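MPN domain-containing protein (PDB 1OI0) probably acts as a zinc metallopeptidase of the JAB1/MPN family, the family linked to removal of ubiquitin at the proteasome. Local coordinates at residues 23-28 with 71-76; 27-32 with 41-46; 66-71 with 92-97. All coordinates share one frame; numbering follows the deposited sequence.

Contact 1 (23-28 with 71-76). With ZN (zinc ion), chain E; 144 (tris-hydroxymethyl-methyl-ammonium), chain F.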
# COMPACT_ATOMS: atom_id res chain seq x y z
N PRO A 23 -3.55 -9.87 -13.79
CA PRO A 23 -4.27 -10.26 -12.57
C PRO A 23 -3.40 -10.70 -11.40
O PRO A 23 -3.92 -11.23 -10.41
CB PRO A 23 -5.16 -11.38 -13.06
CG PRO A 23 -4.22 -12.12 -13.96
CD PRO A 23 -3.51 -11.01 -14.74
N ASP A 24 -2.09 -10.53 -11.51
CA ASP A 24 -1.21 -10.91 -10.41
C ASP A 24 -1.31 -9.84 -9.33
O ASP A 24 -1.81 -8.74 -9.57
CB ASP A 24 0.24 -11.02 -10.87
CG ASP A 24 0.46 -12.18 -11.82
OD1 ASP A 24 -0.24 -13.20 -11.69
OD2 ASP A 24 1.35 -12.07 -12.69
N GLU A 25 -0.83 -10.18 -8.14
CA GLU A 25 -0.85 -9.23 -7.04
C GLU A 25 0.47 -8.49 -6.92
O GLU A 25 1.50 -9.08 -6.59
CB GLU A 25 -1.18 -9.94 -5.72
CG GLU A 25 -2.61 -10.44 -5.67
CD GLU A 25 -3.01 -10.97 -4.31
OE1 GLU A 25 -2.31 -10.68 -3.32
OE2 GLU A 25 -4.04 -11.66 -4.23
N PHE A 26 0.43 -7.21 -7.25
CA PHE A 26 1.60 -6.36 -7.14
C PHE A 26 1.85 -6.20 -5.65
O PHE A 26 0.91 -6.22 -4.85
CB PHE A 26 1.28 -4.98 -7.75
CG PHE A 26 2.18 -3.87 -7.27
CD1 PHE A 26 3.46 -3.71 -7.81
CD2 PHE A 26 1.74 -2.98 -6.30
CE1 PHE A 26 4.29 -2.68 -7.37
CE2 PHE A 26 2.57 -1.94 -5.86
CZ PHE A 26 3.84 -1.79 -6.39
N ILE A 27 3.11 -6.10 -5.26
CA ILE A 27 3.43 -5.89 -3.86
C ILE A 27 4.75 -5.14 -3.78
O ILE A 27 5.64 -5.34 -4.61
CB ILE A 27 3.53 -7.22 -3.07
CG1 ILE A 27 3.68 -6.92 -1.57
CG2 ILE A 27 4.70 -8.05 -3.57
CD1 ILE A 27 3.50 -8.14 -0.66
N ALA A 28 4.85 -4.26 -2.80
CA ALA A 28 6.05 -3.47 -2.59
C ALA A 28 6.04 -2.94 -1.16
O ALA A 28 5.04 -3.04 -0.46
CB ALA A 28 6.10 -2.31 -3.57
N SER A 71 -1.84 -5.39 -4.27
CA SER A 71 -3.10 -5.28 -4.98
C SER A 71 -3.93 -6.57 -5.00
O SER A 71 -3.40 -7.67 -4.84
CB SER A 71 -2.86 -4.82 -6.42
OG SER A 71 -2.15 -5.80 -7.17
N HIS A 72 -5.23 -6.39 -5.20
CA HIS A 72 -6.18 -7.49 -5.31
C HIS A 72 -6.80 -7.41 -6.69
O HIS A 72 -7.32 -6.36 -7.09
CB HIS A 72 -7.30 -7.34 -4.27
CG HIS A 72 -6.89 -7.71 -2.88
ND1 HIS A 72 -7.72 -7.53 -1.79
CD2 HIS A 72 -5.75 -8.25 -2.39
CE1 HIS A 72 -7.11 -7.95 -0.70
NE2 HIS A 72 -5.92 -8.39 -1.04
N PRO A 73 -6.77 -8.51 -7.45
CA PRO A 73 -7.34 -8.54 -8.80
C PRO A 73 -8.86 -8.58 -8.78
O PRO A 73 -9.51 -8.41 -9.81
CB PRO A 73 -6.71 -9.78 -9.41
CG PRO A 73 -6.57 -10.68 -8.24
CD PRO A 73 -6.04 -9.76 -7.17
N SER A 74 -9.42 -8.83 -7.60
CA SER A 74 -10.86 -8.85 -7.44
C SER A 74 -11.24 -7.46 -6.94
O SER A 74 -10.39 -6.70 -6.48
CB SER A 74 -11.29 -9.92 -6.43
OG SER A 74 -10.92 -9.55 -5.11
N PRO A 75 -12.53 -7.10 -7.03
CA PRO A 75 -12.96 -5.77 -6.57
C PRO A 75 -13.05 -5.55 -5.06
O PRO A 75 -13.84 -4.72 -4.60
CB PRO A 75 -14.30 -5.60 -7.27
CG PRO A 75 -14.83 -6.99 -7.32
CD PRO A 75 -13.62 -7.80 -7.73
N SER A 76 -12.26 -6.28 -4.28
CA SER A 76 -12.29 -6.12 -2.82
C SER A 76 -10.99 -5.56 -2.27
O SER A 76 -9.91 -6.10 -2.52
CB SER A 76 -12.58 -7.46 -2.15
OG SER A 76 -12.56 -7.34 -0.74
ZN ZN E . -4.57 -9.36 0.18
C1 144 F . -6.21 -11.40 0.34
N 144 F . -5.62 -12.33 -0.62
C2 144 F . -4.15 -12.05 -0.72
O2 144 F . -3.43 -10.94 -1.01
C3 144 F . -6.40 -12.15 -1.91
O3 144 F . -5.95 -13.00 -2.98
C4 144 F . -5.79 -13.67 -0.00
O4 144 F . -5.41 -14.13 1.48
O HOH W 1 -3.98 -7.26 -8.55
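The zinc site of the JAB1/MPN domain is built partly from this contact: H72, at the end of strand 64-72, binds the zinc ion, and E25, from the loop ahead of strand 27-32, holds the tris-hydroxymethyl-methyl-ammonium molecule bound to it. H72 NE2 lies 2.1 Å from the metal, and ligand atom O2 takes another coordination place. Across the ring, ND1 donates to S76 O (2.7 Å) with the acceptor only 8° out of the ring plane, a bond that, together with the zinc at NE2, fixes the rotation of the imidazole. E25 reaches the ligand with an extended chain: OE2 accepts a hydrogen bond from ligand O3 at 2.6 Å, while OE1 lies 2.6 Å from ligand O2. On the way CG passes S71 O and P73 CD. Behind the site S71 joins the two segments twice, its N donating to F26 O (2.9 Å) and its OG accepting from F26 N (2.9 Å). Its chi1 of 66° brings OG to F26 N and to a water that also donates to D24 O. H70 and D83 complete the zinc's protein ligands; two histidines, an aspartate and a nearby glutamate are characteristic of JAMM metalloproteases.

Contact 2 (27-32 with 41-46); sequences IALLSG and IFLPFV
L29 and I41 form the tight end of this antiparallel beta hairpin, held by a reciprocal pair of backbone hydrogen bonds: L29 N donates to I41 O (2.9 Å, 173°) and I41 N to L29 O (2.9 Å, 171°). L29 CB and I41 CB are 3.6 Å apart on one face of the sheet, and beyond them L29 CD1 meets CD1 and CG2 of I41. The CD2 branch of L29 turns instead to L43, whose CD1 it touches at 4.0 Å, the side chains crossing at about a right angle. On the other face A28 pairs with F42 at a non-hydrogen-bonded position, where A28 CB rests on I41 O and the F42 ring adds little.

Toward I27 the pairing gives way to a join bridged by one water. It donates to I27 O (2.8 Å), accepts from L43 N (2.9 Å) and lies at the edge of the F45 ring in its plane. Past the end of the strand the chain makes an inverse gamma turn centred on P44, closed by F45 N to L43 O. I27 holds it by its CG2 methyl, which meets F45 CB at 3.8 Å and L43 CB somewhat farther off; with chi1 -172°, CG1 points elsewhere, toward H70. Direct bonds at one end and one bridging water at the other imply that backbone pairing stops after A28 and F42, while aliphatic contacts continue to F45.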
# COMPACT_ATOMS: atom_id res chain seq x y z
N ILE A 27 3.11 -6.10 -5.26
CA ILE A 27 3.43 -5.89 -3.86
C ILE A 27 4.75 -5.14 -3.78
O ILE A 27 5.64 -5.34 -4.61
CB ILE A 27 3.53 -7.22 -3.07
CG1 ILE A 27 3.68 -6.92 -1.57
CG2 ILE A 27 4.70 -8.05 -3.57
CD1 ILE A 27 3.50 -8.14 -0.66
N ALA A 28 4.85 -4.26 -2.80
CA ALA A 28 6.05 -3.47 -2.59
C ALA A 28 6.04 -2.94 -1.16
O ALA A 28 5.04 -3.04 -0.46
CB ALA A 28 6.10 -2.31 -3.57
N LEU A 29 7.17 -2.39 -0.74
CA LEU A 29 7.27 -1.81 0.59
C LEU A 29 7.11 -0.30 0.44
O LEU A 29 7.66 0.30 -0.47
CB LEU A 29 8.63 -2.11 1.21
CG LEU A 29 9.01 -3.59 1.33
CD1 LEU A 29 10.38 -3.71 1.99
CD2 LEU A 29 7.95 -4.33 2.14
N LEU A 30 6.32 0.28 1.34
CA LEU A 30 6.09 1.72 1.33
C LEU A 30 7.27 2.38 2.04
O LEU A 30 7.66 1.96 3.13
CB LEU A 30 4.78 2.03 2.05
CG LEU A 30 3.52 1.47 1.39
CD1 LEU A 30 2.34 1.58 2.34
CD2 LEU A 30 3.24 2.22 0.10
N SER A 31 7.85 3.40 1.42
CA SER A 31 8.99 4.07 2.03
C SER A 31 8.98 5.58 1.84
O SER A 31 8.11 6.14 1.18
CB SER A 31 10.30 3.49 1.48
OG SER A 31 10.42 3.72 0.08
N GLY A 32 9.97 6.24 2.44
CA GLY A 32 10.09 7.68 2.35
C GLY A 32 10.67 8.22 3.64
O GLY A 32 11.05 7.45 4.53
N ILE A 41 9.82 0.38 -2.42
CA ILE A 41 10.89 -0.60 -2.46
C ILE A 41 10.22 -1.73 -3.22
O ILE A 41 9.39 -2.45 -2.67
CB ILE A 41 11.29 -1.08 -1.05
CG1 ILE A 41 11.85 0.08 -0.23
CG2 ILE A 41 12.31 -2.21 -1.16
CD1 ILE A 41 12.21 -0.28 1.19
N PHE A 42 10.55 -1.87 -4.50
CA PHE A 42 9.93 -2.91 -5.30
C PHE A 42 10.33 -4.33 -4.91
O PHE A 42 11.47 -4.59 -4.53
CB PHE A 42 10.22 -2.66 -6.78
CG PHE A 42 9.63 -1.37 -7.28
CD1 PHE A 42 10.29 -0.16 -7.06
CD2 PHE A 42 8.41 -1.36 -7.93
CE1 PHE A 42 9.73 1.04 -7.48
CE2 PHE A 42 7.84 -0.16 -8.35
CZ PHE A 42 8.50 1.04 -8.13
N LEU A 43 9.37 -5.24 -5.01
CA LEU A 43 9.58 -6.64 -4.67
C LEU A 43 9.26 -7.54 -5.86
O LEU A 43 8.35 -7.25 -6.64
CB LEU A 43 8.70 -7.02 -3.48
CG LEU A 43 8.97 -6.24 -2.19
CD1 LEU A 43 7.95 -6.62 -1.13
CD2 LEU A 43 10.39 -6.54 -1.71
N PRO A 44 10.00 -8.64 -6.01
CA PRO A 44 9.83 -9.60 -7.11
C PRO A 44 8.57 -10.47 -7.04
O PRO A 44 8.66 -11.68 -6.78
CB PRO A 44 11.10 -10.43 -7.04
CG PRO A 44 11.36 -10.48 -5.55
CD PRO A 44 11.12 -9.05 -5.14
N PHE A 45 7.41 -9.87 -7.28
CA PHE A 45 6.15 -10.61 -7.23
C PHE A 45 5.89 -11.39 -8.51
O PHE A 45 5.13 -12.36 -8.51
CB PHE A 45 4.98 -9.65 -6.96
CG PHE A 45 4.74 -8.66 -8.06
CD1 PHE A 45 3.94 -9.00 -9.15
CD2 PHE A 45 5.34 -7.41 -8.03
CE1 PHE A 45 3.74 -8.10 -10.19
CE2 PHE A 45 5.15 -6.50 -9.07
CZ PHE A 45 4.35 -6.85 -10.15
N VAL A 46 6.51 -10.97 -9.60
CA VAL A 46 6.34 -11.66 -10.88
C VAL A 46 7.05 -13.01 -10.81
O VAL A 46 8.13 -13.12 -10.23
CB VAL A 46 6.94 -10.84 -12.05
CG1 VAL A 46 6.91 -11.67 -13.34
CG2 VAL A 46 6.14 -9.56 -12.24
O HOH W 2 7.21 -4.48 -6.79

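Contact 3 (66-71 with 92-97); sequences FGTVHS and KYHIIV. With ZN (zinc ion), chain E.
H70 and I96 lie side by side on one face of two parallel strands, whose axes approach to 4.6 Å at an angle of 12°. The histidine can be followed outward. Its CB leaves on the face shared with T68, H94 and I96, and chi1 of 76° places CG between the backbone N and carbonyl carbon. ND1 donates to a water lying in the ring plane, 2.7 Å away; that water also donates to I95 O and hydrogen-bonds T68 OG1. H70 CE1 rests 3.6 Å from I96 CG1. H70 NE2 ends the side chain by binding the zinc ion at 2.2 Å, with CD2 beside it on the zinc side. The water ties this metal ligand to both strands and, with the zinc, steadies the turn of its ring.

The backbone register starts with a straight bond from Y93 N to F66 O (176°) and a weak one from T68 N to Y93 O. From T68 onward the bonds alternate: I95 N donates to T68 O (2.8 Å), H70 N to I95 O and V97 N to H70 O. On the other face V69 CG2 meets I95 CB at 3.8 Å, and V97 CG2 presses on S71 CB at 3.3 Å, tighter than usual for two carbons. G67 has its CA 3.0 Å from Y93 O, where a CB would clash. H94 stacks on F87 and bonds through NE2 to F90 O, so an alanine here would probably leave that carbonyl without its donor and open a gap beside F87.

The two strands belong to a beta-alpha-beta unit crossing over through helix 81-89. Strand 27-32 flanks 64-72 and strand 106-110 flanks 93-98, while helix 8-21 packs on V69, S71 and V97, on the face away from the zinc.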
# COMPACT_ATOMS: atom_id res chain seq x y z
N PHE A 66 7.61 2.20 5.94
CA PHE A 66 6.34 2.40 6.61
C PHE A 66 5.47 1.16 6.63
O PHE A 66 4.60 1.01 7.48
CB PHE A 66 5.58 3.55 5.96
CG PHE A 66 6.32 4.86 5.99
CD1 PHE A 66 6.67 5.45 7.21
CD2 PHE A 66 6.67 5.50 4.81
CE1 PHE A 66 7.36 6.66 7.24
CE2 PHE A 66 7.36 6.71 4.83
CZ PHE A 66 7.70 7.29 6.05
N GLY A 67 5.69 0.26 5.67
CA GLY A 67 4.90 -0.94 5.62
C GLY A 67 4.86 -1.54 4.23
O GLY A 67 5.85 -1.51 3.50
N THR A 68 3.70 -2.08 3.87
CA THR A 68 3.56 -2.71 2.56
C THR A 68 2.33 -2.24 1.82
O THR A 68 1.41 -1.66 2.39
CB THR A 68 3.42 -4.24 2.69
OG1 THR A 68 2.16 -4.56 3.29
CG2 THR A 68 4.54 -4.82 3.54
N VAL A 69 2.33 -2.51 0.52
CA VAL A 69 1.20 -2.20 -0.33
C VAL A 69 1.10 -3.35 -1.32
O VAL A 69 2.10 -3.80 -1.86
CB VAL A 69 1.40 -0.86 -1.11
CG1 VAL A 69 2.71 -0.86 -1.86
CG2 VAL A 69 0.23 -0.66 -2.07
N HIS A 70 -0.11 -3.87 -1.50
CA HIS A 70 -0.30 -4.94 -2.47
C HIS A 70 -1.67 -4.79 -3.10
O HIS A 70 -2.55 -4.11 -2.56
CB HIS A 70 -0.12 -6.34 -1.84
CG HIS A 70 -1.26 -6.81 -0.99
ND1 HIS A 70 -1.45 -6.39 0.31
CD2 HIS A 70 -2.22 -7.74 -1.23
CE1 HIS A 70 -2.47 -7.04 0.84
NE2 HIS A 70 -2.96 -7.87 -0.07
N SER A 71 -1.84 -5.39 -4.27
CA SER A 71 -3.10 -5.28 -4.98
C SER A 71 -3.93 -6.57 -5.00
O SER A 71 -3.40 -7.67 -4.84
CB SER A 71 -2.86 -4.82 -6.42
OG SER A 71 -2.15 -5.80 -7.17
N LYS A 92 4.23 -0.32 9.97
CA LYS A 92 3.10 0.26 10.67
C LYS A 92 1.86 0.38 9.79
O LYS A 92 0.74 0.19 10.26
CB LYS A 92 3.48 1.64 11.19
CG LYS A 92 4.82 1.71 11.90
CD LYS A 92 5.17 3.14 12.29
CE LYS A 92 6.58 3.24 12.86
NZ LYS A 92 7.62 2.86 11.86
N TYR A 93 2.06 0.68 8.51
CA TYR A 93 0.94 0.87 7.60
C TYR A 93 0.94 -0.08 6.42
O TYR A 93 1.99 -0.43 5.89
CB TYR A 93 0.96 2.31 7.07
CG TYR A 93 0.98 3.32 8.19
CD1 TYR A 93 -0.17 3.60 8.92
CD2 TYR A 93 2.16 3.97 8.54
CE1 TYR A 93 -0.15 4.51 9.97
CE2 TYR A 93 2.20 4.88 9.59
CZ TYR A 93 1.04 5.14 10.30
OH TYR A 93 1.06 6.03 11.34
N HIS A 94 -0.26 -0.49 6.02
CA HIS A 94 -0.40 -1.41 4.91
C HIS A 94 -1.56 -1.05 4.01
O HIS A 94 -2.72 -1.03 4.43
CB HIS A 94 -0.54 -2.84 5.44
CG HIS A 94 0.61 -3.27 6.29
ND1 HIS A 94 0.66 -3.04 7.65
CD2 HIS A 94 1.79 -3.85 5.97
CE1 HIS A 94 1.81 -3.47 8.13
NE2 HIS A 94 2.52 -3.96 7.13
N ILE A 95 -1.25 -0.75 2.75
CA ILE A 95 -2.26 -0.37 1.78
C ILE A 95 -2.67 -1.53 0.88
O ILE A 95 -1.84 -2.36 0.50
CB ILE A 95 -1.75 0.77 0.87
CG1 ILE A 95 -1.46 2.01 1.71
CG2 ILE A 95 -2.75 1.06 -0.24
CD1 ILE A 95 -0.79 3.12 0.93
N ILE A 96 -3.95 -1.59 0.57
CA ILE A 96 -4.46 -2.59 -0.36
C ILE A 96 -5.18 -1.81 -1.45
O ILE A 96 -6.01 -0.94 -1.16
CB ILE A 96 -5.49 -3.55 0.28
CG1 ILE A 96 -4.83 -4.41 1.35
CG2 ILE A 96 -6.10 -4.45 -0.81
CD1 ILE A 96 -5.77 -5.41 1.98
N VAL A 97 -4.83 -2.08 -2.71
CA VAL A 97 -5.50 -1.43 -3.82
C VAL A 97 -6.23 -2.58 -4.50
O VAL A 97 -5.79 -3.73 -4.41
CB VAL A 97 -4.50 -0.75 -4.80
CG1 VAL A 97 -3.70 0.31 -4.06
CG2 VAL A 97 -3.58 -1.77 -5.42
ZN ZN E . -4.57 -9.36 0.18
O HOH W 3 -0.36 -4.47 1.93

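Overall arrangement
From the N terminus, helix 8-21 leads into 23-28, the loop and first residues of strand 27-32, from which contacts 1 and 2 both set out and where they share I27 and A28. Contact 2 closes first, folding the chain back as a local hairpin. Contact 1 starts from the same stretch and spans a longer loop, closing after contact 2. Contact 3 opens after contact 2 has closed and crosses contact 1, with S71 common to both; it closes the beta-alpha-beta unit around helix 81-89. Together they order strands 36-42, 27-32, 64-72 and 93-98 side by side in one mixed sheet, and contacts 1 and 3 each supply a zinc-binding histidine from strand 64-72.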